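Local coordinates for DNA mismatch repair protein MutS (Thermus aquaticus, PDB 1EWQ) that binds mismatched DNA, probably as the recognition step of mismatch repair, and has a weak ATPase activity, at residues P584-K589 / H712-R716; K589-L593 / L692-H696; L593-A597 / L658-D662; T624-A628 / D662-R666. One frame throughout, in Å; residues are numbered along the deposited sequence.

Contact 1: P584-K589 / H712-R716; sequences PNMAGK and HVAAR. With SO4 (sulfate ion), chain E.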
loop_
_atom_site.group_PDB
_atom_site.type_symbol
_atom_site.label_atom_id
_atom_site.label_comp_id
_atom_site.label_asym_id
_atom_site.label_seq_id
_atom_site.Cartn_x
_atom_site.Cartn_y
_atom_site.Cartn_z
ATOM N N PRO C 584 32.956 7.802 -18.207
ATOM C CA PRO C 584 32.271 6.729 -17.488
ATOM C C PRO C 584 31.017 7.169 -16.772
ATOM O O PRO C 584 30.781 8.356 -16.570
ATOM C CB PRO C 584 33.326 6.266 -16.501
ATOM C CG PRO C 584 33.968 7.561 -16.124
ATOM C CD PRO C 584 34.156 8.237 -17.469
ATOM N N ASN C 585 30.213 6.189 -16.392
ATOM C CA ASN C 585 29.002 6.446 -15.638
ATOM C C ASN C 585 29.453 6.684 -14.188
ATOM O O ASN C 585 30.623 6.487 -13.859
ATOM C CB ASN C 585 28.076 5.232 -15.723
ATOM C CG ASN C 585 27.569 4.989 -17.128
ATOM O OD1 ASN C 585 26.788 5.781 -17.662
ATOM N ND2 ASN C 585 28.010 3.893 -17.737
HETATM N N MSE C 586 28.533 7.111 -13.332
HETATM C CA MSE C 586 28.853 7.383 -11.932
HETATM C C MSE C 586 29.674 8.664 -11.778
HETATM O O MSE C 586 30.214 8.934 -10.711
HETATM C CB MSE C 586 29.618 6.207 -11.306
HETATM C CG MSE C 586 28.829 4.903 -11.246
HETATM SE SE MSE C 586 29.835 3.466 -10.403
HETATM C CE MSE C 586 31.037 3.103 -11.852
ATOM N N ALA C 587 29.774 9.446 -12.845
ATOM C CA ALA C 587 30.513 10.701 -12.799
ATOM C C ALA C 587 29.576 11.881 -13.043
ATOM O O ALA C 587 30.015 12.955 -13.447
ATOM C CB ALA C 587 31.628 10.695 -13.836
ATOM N N GLY C 588 28.281 11.659 -12.824
ATOM C CA GLY C 588 27.292 12.715 -12.980
ATOM C C GLY C 588 26.898 13.181 -14.375
ATOM O O GLY C 588 26.452 14.318 -14.527
ATOM N N LYS C 589 27.033 12.329 -15.389
ATOM C CA LYS C 589 26.665 12.745 -16.739
ATOM C C LYS C 589 25.161 12.954 -16.828
ATOM O O LYS C 589 24.698 13.975 -17.347
ATOM C CB LYS C 589 27.122 11.720 -17.800
ATOM C CG LYS C 589 28.640 11.525 -17.854
ATOM C CD LYS C 589 29.156 11.062 -19.229
ATOM C CE LYS C 589 28.608 9.709 -19.620
ATOM N NZ LYS C 589 29.165 9.260 -20.923
ATOM N N HIS C 712 33.227 15.915 -21.671
ATOM C CA HIS C 712 33.402 14.619 -21.043
ATOM C C HIS C 712 33.648 14.742 -19.557
ATOM O O HIS C 712 33.895 15.832 -19.030
ATOM C CB HIS C 712 34.582 13.850 -21.675
ATOM C CG HIS C 712 35.936 14.348 -21.254
ATOM N ND1 HIS C 712 36.451 15.558 -21.666
ATOM C CD2 HIS C 712 36.872 13.803 -20.440
ATOM C CE1 HIS C 712 37.644 15.737 -21.125
ATOM N NE2 HIS C 712 37.921 14.687 -20.375
ATOM N N VAL C 713 33.550 13.607 -18.884
ATOM C CA VAL C 713 33.823 13.536 -17.466
ATOM C C VAL C 713 34.907 12.475 -17.375
ATOM O O VAL C 713 35.066 11.661 -18.287
ATOM C CB VAL C 713 32.580 13.117 -16.657
ATOM C CG1 VAL C 713 31.565 14.261 -16.653
ATOM C CG2 VAL C 713 31.970 11.860 -17.251
ATOM N N ALA C 714 35.656 12.481 -16.287
ATOM C CA ALA C 714 36.729 11.523 -16.146
ATOM C C ALA C 714 36.782 10.873 -14.778
ATOM O O ALA C 714 36.232 11.387 -13.797
ATOM C CB ALA C 714 38.065 12.206 -16.450
ATOM N N ALA C 715 37.437 9.719 -14.735
ATOM C CA ALA C 715 37.632 8.988 -13.499
ATOM C C ALA C 715 39.130 9.095 -13.258
ATOM O O ALA C 715 39.895 9.352 -14.192
ATOM C CB ALA C 715 37.224 7.538 -13.666
ATOM N N ARG C 716 39.548 8.913 -12.014
ATOM C CA ARG C 716 40.959 8.999 -11.670
ATOM C C ARG C 716 41.382 7.795 -10.845
ATOM O O ARG C 716 40.786 7.504 -9.810
ATOM C CB ARG C 716 41.215 10.272 -10.872
ATOM C CG ARG C 716 42.168 11.244 -11.533
ATOM C CD ARG C 716 43.607 10.769 -11.448
ATOM N NE ARG C 716 44.530 11.816 -11.883
ATOM C CZ ARG C 716 45.855 11.685 -11.925
ATOM N NH1 ARG C 716 46.423 10.542 -11.557
ATOM N NH2 ARG C 716 46.614 12.698 -12.329
HETATM S S SO4 E . 25.448 8.474 -15.190
HETATM O O1 SO4 E . 24.148 7.955 -15.659
HETATM O O2 SO4 E . 25.937 7.612 -14.099
HETATM O O3 SO4 E . 26.430 8.459 -16.288
HETATM O O4 SO4 E . 25.309 9.848 -14.682
#
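The pyrrolidine ring of Pro584 turns its CG-CD side to the strand 712-716: CD lies 3.6 Å from Val713 O, and CG meets Ala715 CB at 4.1 Å. Next to it, Val713 sends one branch into the bend of the loop. With CG1 anti to the carbonyl carbon (chi1 -71°), CG2 stands between the backbone N and the carbonyl carbon and fits among Ala587, Lys589 and the proline ring. Val713 CG2 comes within 3.6 Å of Ala587 CB. The approach of Val713 CG2 to Lys589 CG is tighter than usual, 3.4 Å, with the lysine chain slanting across the valine. Beyond this point the chain of Lys589 bends at chi3, and NZ goes to the carbonyl oxygens of Gly583 and Ile581. No hydrogen bond joins the two segments; Val713 pairs its backbone with Thr582, at the end of the strand that leads into the loop. The inner rim of the loop faces a sulfate instead, whose O2 accepts a nearly straight bond of 2.8 Å from Met586 N (a selenomethionine). Gly588, with positive phi, holds the N-cap position of helix 589-603. A strand, an anion-binding loop and a helix in this order form the P-loop (Walker A motif), the predicted ATP site.

Contact 2: K589-L593 / L692-H696; sequences KSTFL and LFATH. With SO4 (sulfate ion), chain E; SO4 (sulfate ion), chain F.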
loop_
_atom_site.group_PDB
_atom_site.type_symbol
_atom_site.label_atom_id
_atom_site.label_comp_id
_atom_site.label_asym_id
_atom_site.label_seq_id
_atom_site.Cartn_x
_atom_site.Cartn_y
_atom_site.Cartn_z
ATOM N N LYS C 589 27.033 12.329 -15.389
ATOM C CA LYS C 589 26.665 12.745 -16.739
ATOM C C LYS C 589 25.161 12.954 -16.828
ATOM O O LYS C 589 24.698 13.975 -17.347
ATOM C CB LYS C 589 27.122 11.720 -17.800
ATOM C CG LYS C 589 28.640 11.525 -17.854
ATOM C CD LYS C 589 29.156 11.062 -19.229
ATOM C CE LYS C 589 28.608 9.709 -19.620
ATOM N NZ LYS C 589 29.165 9.260 -20.923
ATOM N N SER C 590 24.397 12.002 -16.299
ATOM C CA SER C 590 22.942 12.095 -16.346
ATOM C C SER C 590 22.398 13.274 -15.568
ATOM O O SER C 590 21.459 13.937 -16.009
ATOM C CB SER C 590 22.307 10.815 -15.828
ATOM O OG SER C 590 22.509 9.785 -16.767
ATOM N N THR C 591 22.982 13.515 -14.403
ATOM C CA THR C 591 22.568 14.620 -13.562
ATOM C C THR C 591 22.851 15.927 -14.300
ATOM O O THR C 591 22.080 16.877 -14.202
ATOM C CB THR C 591 23.325 14.591 -12.214
ATOM O OG1 THR C 591 22.855 13.485 -11.438
ATOM C CG2 THR C 591 23.095 15.871 -11.430
ATOM N N PHE C 592 23.960 15.964 -15.042
ATOM C CA PHE C 592 24.325 17.150 -15.805
ATOM C C PHE C 592 23.253 17.429 -16.854
ATOM O O PHE C 592 22.853 18.573 -17.059
ATOM C CB PHE C 592 25.682 16.950 -16.477
ATOM C CG PHE C 592 26.163 18.149 -17.247
ATOM C CD1 PHE C 592 26.405 19.359 -16.598
ATOM C CD2 PHE C 592 26.396 18.066 -18.616
ATOM C CE1 PHE C 592 26.878 20.472 -17.311
ATOM C CE2 PHE C 592 26.867 19.166 -19.337
ATOM C CZ PHE C 592 27.111 20.373 -18.682
ATOM N N LEU C 593 22.783 16.378 -17.520
ATOM C CA LEU C 593 21.736 16.538 -18.520
ATOM C C LEU C 593 20.471 17.061 -17.860
ATOM O O LEU C 593 19.924 18.073 -18.279
ATOM C CB LEU C 593 21.397 15.211 -19.216
ATOM C CG LEU C 593 22.432 14.510 -20.099
ATOM C CD1 LEU C 593 21.713 13.551 -21.056
ATOM C CD2 LEU C 593 23.209 15.521 -20.881
ATOM N N LEU C 692 22.073 17.382 -25.961
ATOM C CA LEU C 692 23.103 16.901 -25.040
ATOM C C LEU C 692 22.988 15.383 -25.191
ATOM O O LEU C 692 21.937 14.798 -24.920
ATOM C CB LEU C 692 22.822 17.306 -23.590
ATOM C CG LEU C 692 23.006 18.761 -23.159
ATOM C CD1 LEU C 692 22.666 18.891 -21.677
ATOM C CD2 LEU C 692 24.442 19.208 -23.407
ATOM N N PHE C 693 24.064 14.755 -25.633
ATOM C CA PHE C 693 24.062 13.322 -25.871
ATOM C C PHE C 693 25.165 12.641 -25.084
ATOM O O PHE C 693 26.326 12.680 -25.493
ATOM C CB PHE C 693 24.246 13.078 -27.379
ATOM C CG PHE C 693 24.085 11.642 -27.812
ATOM C CD1 PHE C 693 23.938 11.339 -29.170
ATOM C CD2 PHE C 693 24.087 10.594 -26.889
ATOM C CE1 PHE C 693 23.792 10.024 -29.600
ATOM C CE2 PHE C 693 23.943 9.264 -27.312
ATOM C CZ PHE C 693 23.795 8.984 -28.670
ATOM N N ALA C 694 24.795 12.036 -23.954
ATOM C CA ALA C 694 25.735 11.306 -23.109
ATOM C C ALA C 694 25.915 9.934 -23.744
ATOM O O ALA C 694 24.930 9.228 -23.999
ATOM C CB ALA C 694 25.173 11.153 -21.700
ATOM N N THR C 695 27.160 9.543 -23.986
ATOM C CA THR C 695 27.427 8.252 -24.620
ATOM C C THR C 695 28.821 7.740 -24.286
ATOM O O THR C 695 29.635 8.472 -23.728
ATOM C CB THR C 695 27.300 8.369 -26.166
ATOM O OG1 THR C 695 27.521 7.091 -26.781
ATOM C CG2 THR C 695 28.315 9.362 -26.705
ATOM N N HIS C 696 29.084 6.479 -24.621
ATOM C CA HIS C 696 30.396 5.878 -24.397
ATOM C C HIS C 696 31.096 5.736 -25.738
ATOM O O HIS C 696 32.290 5.467 -25.793
ATOM C CB HIS C 696 30.267 4.489 -23.773
ATOM C CG HIS C 696 29.756 4.510 -22.371
ATOM N ND1 HIS C 696 30.410 5.173 -21.356
ATOM C CD2 HIS C 696 28.632 3.989 -21.822
ATOM C CE1 HIS C 696 29.708 5.063 -20.241
ATOM N NE2 HIS C 696 28.626 4.351 -20.498
HETATM S S SO4 E . 25.448 8.474 -15.190
HETATM O O1 SO4 E . 24.148 7.955 -15.659
HETATM O O2 SO4 E . 25.937 7.612 -14.099
HETATM O O3 SO4 E . 26.430 8.459 -16.288
HETATM O O4 SO4 E . 25.309 9.848 -14.682
HETATM S S SO4 F . 34.005 4.341 -20.616
HETATM O O1 SO4 F . 34.831 3.391 -21.383
HETATM O O2 SO4 F . 34.839 5.074 -19.648
HETATM O O3 SO4 F . 33.381 5.282 -21.556
HETATM O O4 SO4 F . 32.962 3.592 -19.894
#
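Lys589 NZ lies only 3.0 Å from Thr695 O without a hydrogen bond between them, because the angle is poor; the ammonium group is committed to Gly583 O and Ile581 O. Lys589 NZ stays 5.4 Å from O3 of the sulfate in the loop (chain E). Ser590 holds that anion together with Met586 N, through Ser590 N to O4 at 2.8 Å and Ser590 OG to O1 at 2.7 Å. Further along the helix, the side chains of Leu593 and Leu692 lie alongside each other, pointing opposite ways. The methyl CD2 of Leu593 is pressed against Leu692 CB at 3.3 Å, a tight fit, while Leu593 CD1 turns to Ala694 CB. Helix 589-593 and strand 692-694 run almost antiparallel, at 166°. At the far end, His696 donates from ND1 to O3 of a second sulfate (chain F), 3.0 Å away near the ring plane; Tyr737 N of the same chain, and the hydroxyls of Thr668 and Ser669, both of the second subunit, also bind this ion. An alanine here removes the ND1 donor and would probably leave the second sulfate more loosely held. One anion at the helix N terminus and another by His696 are consistent with a phosphate-binding nucleotide pocket completed by the partner subunit.

Contact 3: L593-A597 / L658-D662; sequences LRQTA and LVLLD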
loop_
_atom_site.group_PDB
_atom_site.type_symbol
_atom_site.label_atom_id
_atom_site.label_comp_id
_atom_site.label_asym_id
_atom_site.label_seq_id
_atom_site.Cartn_x
_atom_site.Cartn_y
_atom_site.Cartn_z
ATOM N N LEU C 593 22.783 16.378 -17.520
ATOM C CA LEU C 593 21.736 16.538 -18.520
ATOM C C LEU C 593 20.471 17.061 -17.860
ATOM O O LEU C 593 19.924 18.073 -18.279
ATOM C CB LEU C 593 21.397 15.211 -19.216
ATOM C CG LEU C 593 22.432 14.510 -20.099
ATOM C CD1 LEU C 593 21.713 13.551 -21.056
ATOM C CD2 LEU C 593 23.209 15.521 -20.881
ATOM N N ARG C 594 20.018 16.378 -16.818
ATOM C CA ARG C 594 18.795 16.779 -16.134
ATOM C C ARG C 594 18.850 18.186 -15.540
ATOM O O ARG C 594 17.856 18.909 -15.611
ATOM C CB ARG C 594 18.437 15.783 -15.032
ATOM C CG ARG C 594 18.167 14.352 -15.522
ATOM C CD ARG C 594 17.744 13.464 -14.361
ATOM N NE ARG C 594 17.737 12.059 -14.725
ATOM C CZ ARG C 594 18.698 11.191 -14.410
ATOM N NH1 ARG C 594 19.759 11.583 -13.704
ATOM N NH2 ARG C 594 18.608 9.933 -14.817
ATOM N N GLN C 595 19.990 18.582 -14.964
ATOM C CA GLN C 595 20.079 19.920 -14.372
ATOM C C GLN C 595 19.884 20.980 -15.440
ATOM O O GLN C 595 19.315 22.034 -15.177
ATOM C CB GLN C 595 21.421 20.128 -13.633
ATOM C CG GLN C 595 22.595 20.695 -14.433
ATOM C CD GLN C 595 23.868 20.854 -13.571
ATOM O OE1 GLN C 595 24.742 21.675 -13.863
ATOM N NE2 GLN C 595 23.972 20.059 -12.526
ATOM N N THR C 596 20.343 20.685 -16.652
ATOM C CA THR C 596 20.207 21.606 -17.774
ATOM C C THR C 596 18.722 21.820 -18.078
ATOM O O THR C 596 18.260 22.952 -18.211
ATOM C CB THR C 596 20.903 21.043 -19.023
ATOM O OG1 THR C 596 22.297 20.865 -18.749
ATOM C CG2 THR C 596 20.733 21.983 -20.203
ATOM N N ALA C 597 17.977 20.723 -18.174
ATOM C CA ALA C 597 16.548 20.795 -18.448
ATOM C C ALA C 597 15.814 21.514 -17.315
ATOM O O ALA C 597 14.905 22.318 -17.554
ATOM C CB ALA C 597 15.980 19.387 -18.625
ATOM N N LEU C 658 15.135 21.334 -26.792
ATOM C CA LEU C 658 16.232 20.891 -25.938
ATOM C C LEU C 658 16.028 19.396 -25.923
ATOM O O LEU C 658 14.998 18.923 -25.442
ATOM C CB LEU C 658 16.109 21.440 -24.512
ATOM C CG LEU C 658 17.115 20.857 -23.491
ATOM C CD1 LEU C 658 18.533 21.283 -23.850
ATOM C CD2 LEU C 658 16.778 21.320 -22.065
ATOM N N VAL C 659 16.983 18.660 -26.476
ATOM C CA VAL C 659 16.913 17.206 -26.529
ATOM C C VAL C 659 17.996 16.612 -25.628
ATOM O O VAL C 659 19.159 17.019 -25.702
ATOM C CB VAL C 659 17.128 16.709 -27.981
ATOM C CG1 VAL C 659 17.109 15.201 -28.020
ATOM C CG2 VAL C 659 16.040 17.307 -28.916
ATOM N N LEU C 660 17.618 15.652 -24.784
ATOM C CA LEU C 660 18.559 15.012 -23.865
ATOM C C LEU C 660 18.635 13.515 -24.129
ATOM O O LEU C 660 17.698 12.787 -23.821
ATOM C CB LEU C 660 18.132 15.247 -22.409
ATOM C CG LEU C 660 17.962 16.688 -21.893
ATOM C CD1 LEU C 660 17.642 16.646 -20.385
ATOM C CD2 LEU C 660 19.219 17.489 -22.127
ATOM N N LEU C 661 19.742 13.056 -24.710
ATOM C CA LEU C 661 19.898 11.636 -25.007
ATOM C C LEU C 661 20.930 11.004 -24.092
ATOM O O LEU C 661 22.027 11.526 -23.900
ATOM C CB LEU C 661 20.286 11.421 -26.470
ATOM C CG LEU C 661 19.376 12.048 -27.536
ATOM C CD1 LEU C 661 19.856 11.601 -28.918
ATOM C CD2 LEU C 661 17.920 11.647 -27.306
ATOM N N ASP C 662 20.554 9.858 -23.540
ATOM C CA ASP C 662 21.378 9.116 -22.596
ATOM C C ASP C 662 21.703 7.734 -23.156
ATOM O O ASP C 662 20.897 6.810 -23.061
ATOM C CB ASP C 662 20.598 9.010 -21.276
ATOM C CG ASP C 662 21.334 8.238 -20.195
ATOM O OD1 ASP C 662 20.740 7.267 -19.654
ATOM O OD2 ASP C 662 22.482 8.607 -19.871
#
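Leu660 pushes its CD1 methyl into the helix 593-597, where it lies 3.4 Å from Leu593 O and 3.7 Å from Ala597 CB. The same carbonyl oxygen accepts the helical bond from Ala597 N, so the methyl packs against a turn whose polar atom is already used. A chi1 of -57°, which keeps CG beside the backbone N, carries the leucine chain out from the strand to this spot. Two residues earlier on the strand, Leu658 takes the other course: CG is anti to the backbone N (chi1 172°), and CD2 packs against Ala597, 3.7 Å from its CA and 4.0 Å from its CB. The small alanine is therefore flanked by methyls of two leucines two residues apart on the strand. Thr596 adds a looser touch from CG2 to Leu658 CD1, while its OG1 bonds back to Phe592 O within the helix. At the opposite end of the seam, Leu593 aims CD1 at the strand backbone, 3.5 Å from Leu661 O.

No hydrogen bond crosses this interface. Leu692, on the neighbouring strand 690-694, touches Leu593, Thr596 and Leu660 and continues the apolar layer. Leu661 points away from the helix, to Val680 and Leu684 of helix 670-687, so helices pack on both sides of the strand. The axes of helix and strand, 9.3 Å apart, run nearly antiparallel (164°). A helix that follows the P-loop and lies over the central, largely parallel sheet is the core arrangement of the P-loop NTPase fold, to which MutS domain V belongs.

Contact 4: T624-A628 / D662-R666; sequences TRIGA and DEVGR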
loop_
_atom_site.group_PDB
_atom_site.type_symbol
_atom_site.label_atom_id
_atom_site.label_comp_id
_atom_site.label_asym_id
_atom_site.label_seq_id
_atom_site.Cartn_x
_atom_site.Cartn_y
_atom_site.Cartn_z
ATOM N N THR C 624 13.344 14.139 -23.547
ATOM C CA THR C 624 14.326 13.249 -22.957
ATOM C C THR C 624 14.197 11.793 -23.392
ATOM O O THR C 624 13.122 11.324 -23.782
ATOM C CB THR C 624 14.234 13.279 -21.410
ATOM O OG1 THR C 624 12.968 12.751 -20.993
ATOM C CG2 THR C 624 14.376 14.705 -20.888
ATOM N N ARG C 625 15.325 11.098 -23.304
ATOM C CA ARG C 625 15.448 9.677 -23.600
ATOM C C ARG C 625 16.532 9.279 -22.585
ATOM O O ARG C 625 17.692 9.071 -22.941
ATOM C CB ARG C 625 15.928 9.460 -25.044
ATOM C CG ARG C 625 15.688 8.049 -25.619
ATOM C CD ARG C 625 16.293 6.935 -24.769
ATOM N NE ARG C 625 15.475 6.625 -23.594
ATOM C CZ ARG C 625 15.936 6.026 -22.494
ATOM N NH1 ARG C 625 17.211 5.672 -22.402
ATOM N NH2 ARG C 625 15.113 5.770 -21.485
ATOM N N ILE C 626 16.136 9.211 -21.312
ATOM C CA ILE C 626 17.049 8.908 -20.202
ATOM C C ILE C 626 16.611 7.743 -19.325
ATOM O O ILE C 626 15.430 7.601 -19.015
ATOM C CB ILE C 626 17.206 10.143 -19.270
ATOM C CG1 ILE C 626 17.702 11.353 -20.059
ATOM C CG2 ILE C 626 18.188 9.834 -18.148
ATOM C CD1 ILE C 626 17.565 12.675 -19.298
ATOM N N GLY C 627 17.583 6.936 -18.903
ATOM C CA GLY C 627 17.310 5.793 -18.043
ATOM C C GLY C 627 16.381 4.747 -18.635
ATOM O O GLY C 627 16.433 4.461 -19.827
ATOM N N ALA C 628 15.546 4.157 -17.784
ATOM C CA ALA C 628 14.567 3.153 -18.206
ATOM C C ALA C 628 15.164 2.011 -19.027
ATOM O O ALA C 628 16.316 1.615 -18.738
ATOM C CB ALA C 628 13.438 3.836 -18.991
ATOM N N ASP C 662 20.554 9.858 -23.540
ATOM C CA ASP C 662 21.378 9.116 -22.596
ATOM C C ASP C 662 21.703 7.734 -23.156
ATOM O O ASP C 662 20.897 6.810 -23.061
ATOM C CB ASP C 662 20.598 9.010 -21.276
ATOM C CG ASP C 662 21.334 8.238 -20.195
ATOM O OD1 ASP C 662 20.740 7.267 -19.654
ATOM O OD2 ASP C 662 22.482 8.607 -19.871
ATOM N N GLU C 663 22.883 7.615 -23.764
ATOM C CA GLU C 663 23.369 6.355 -24.323
ATOM C C GLU C 663 22.479 5.706 -25.397
ATOM O O GLU C 663 22.276 4.486 -25.413
ATOM C CB GLU C 663 23.649 5.365 -23.181
ATOM C CG GLU C 663 24.447 5.984 -22.018
ATOM C CD GLU C 663 24.889 4.971 -20.966
ATOM O OE1 GLU C 663 24.088 4.089 -20.605
ATOM O OE2 GLU C 663 26.036 5.065 -20.485
ATOM N N VAL C 664 21.952 6.524 -26.298
ATOM C CA VAL C 664 21.129 6.013 -27.388
ATOM C C VAL C 664 22.039 5.168 -28.289
ATOM O O VAL C 664 23.115 5.621 -28.698
ATOM C CB VAL C 664 20.488 7.189 -28.181
ATOM C CG1 VAL C 664 19.992 6.727 -29.546
ATOM C CG2 VAL C 664 19.325 7.751 -27.383
ATOM N N GLY C 665 21.617 3.935 -28.568
ATOM C CA GLY C 665 22.406 3.033 -29.400
ATOM C C GLY C 665 22.682 1.701 -28.716
ATOM O O GLY C 665 23.016 0.708 -29.361
ATOM N N ARG C 666 22.557 1.697 -27.393
ATOM C CA ARG C 666 22.757 0.507 -26.562
ATOM C C ARG C 666 21.687 -0.535 -26.908
ATOM O O ARG C 666 20.662 -0.217 -27.502
ATOM C CB ARG C 666 22.570 0.873 -25.085
ATOM C CG ARG C 666 21.205 1.549 -24.899
ATOM C CD ARG C 666 20.595 1.488 -23.504
ATOM N NE ARG C 666 21.331 2.256 -22.515
ATOM C CZ ARG C 666 20.768 2.841 -21.460
ATOM N NH1 ARG C 666 19.459 2.757 -21.267
ATOM N NH2 ARG C 666 21.520 3.488 -20.582
HETATM O O HOH W 1 18.825 5.144 -24.567
#
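Asp662 OD1 is approached from two directions. Gly627 N donates to it at 3.3 Å along a nearly straight line (172°), meeting the oxygen on its anti side but 28° out of the carboxylate plane. Arg666 NH2 forms a long ion pair with the same oxygen, by charge alone, since no N-H points at it. With CG anti to the backbone N, the carboxylate reaches past Ile626, whose CG1 packs on Asp662 CB at 3.9 Å. The backbones join as well: Asp662 N donates to Arg625 O at 3.0 Å.

Asp662 and Glu663 end a hydrophobic strand in the pattern of a Walker B motif, and the aspartate also touches Ser590 of the P-loop; in related ATPases this aspartate helps to place the magnesium ion. Replacing Asp662 by an alanine would probably leave Gly627 N without its acceptor and the charge of Arg666 with one neighbour fewer.

Arg625, bent at chi2 and chi3, runs slantwise past Val664, whose CG2 is 4.1 Å from Arg625 CG, and curls back until Gly627 C lies at the edge of its guanidinium, where NH1 makes a weak bond to Gly627 O. A water accepts from Arg625 NH1 at 2.8 Å and donates to Asp662 O. Arg625 NH1 and Arg666 NH1 stand 3.9 Å apart, the two guanidinium planes 59° from each other. Glu645 pairs with Arg625 NE and Glu642 with Arg666 NH1, which probably eases the approach of the two positive groups. Arg666 NH2 makes a salt bridge to Glu663 OE1, 2.6 Å long, in the guanidinium plane and on the anti lone pair.

From the N terminus, the chain leaves strand 578-582, makes the loop 584-589 and enters helix 589-603. Contact 1 closes the widest loop, bringing 584-589 to strand 708-716, and the other three contacts nest inside it. Contact 2 starts at Lys589, shared with contact 1, and returns at 692-696. Contact 3 shares Leu593 with contact 2 and closes a shorter loop at 658-662. Contact 4 begins within that loop, at 624-628, and ends just past it, sharing Asp662. All four reach one sheet: contacts 2 and 3 set a single helix over neighbouring strands, contact 4 links the next strand pair, and contact 1 joins the P-loop to strand 708-716, toward the opposite edge of the sheet.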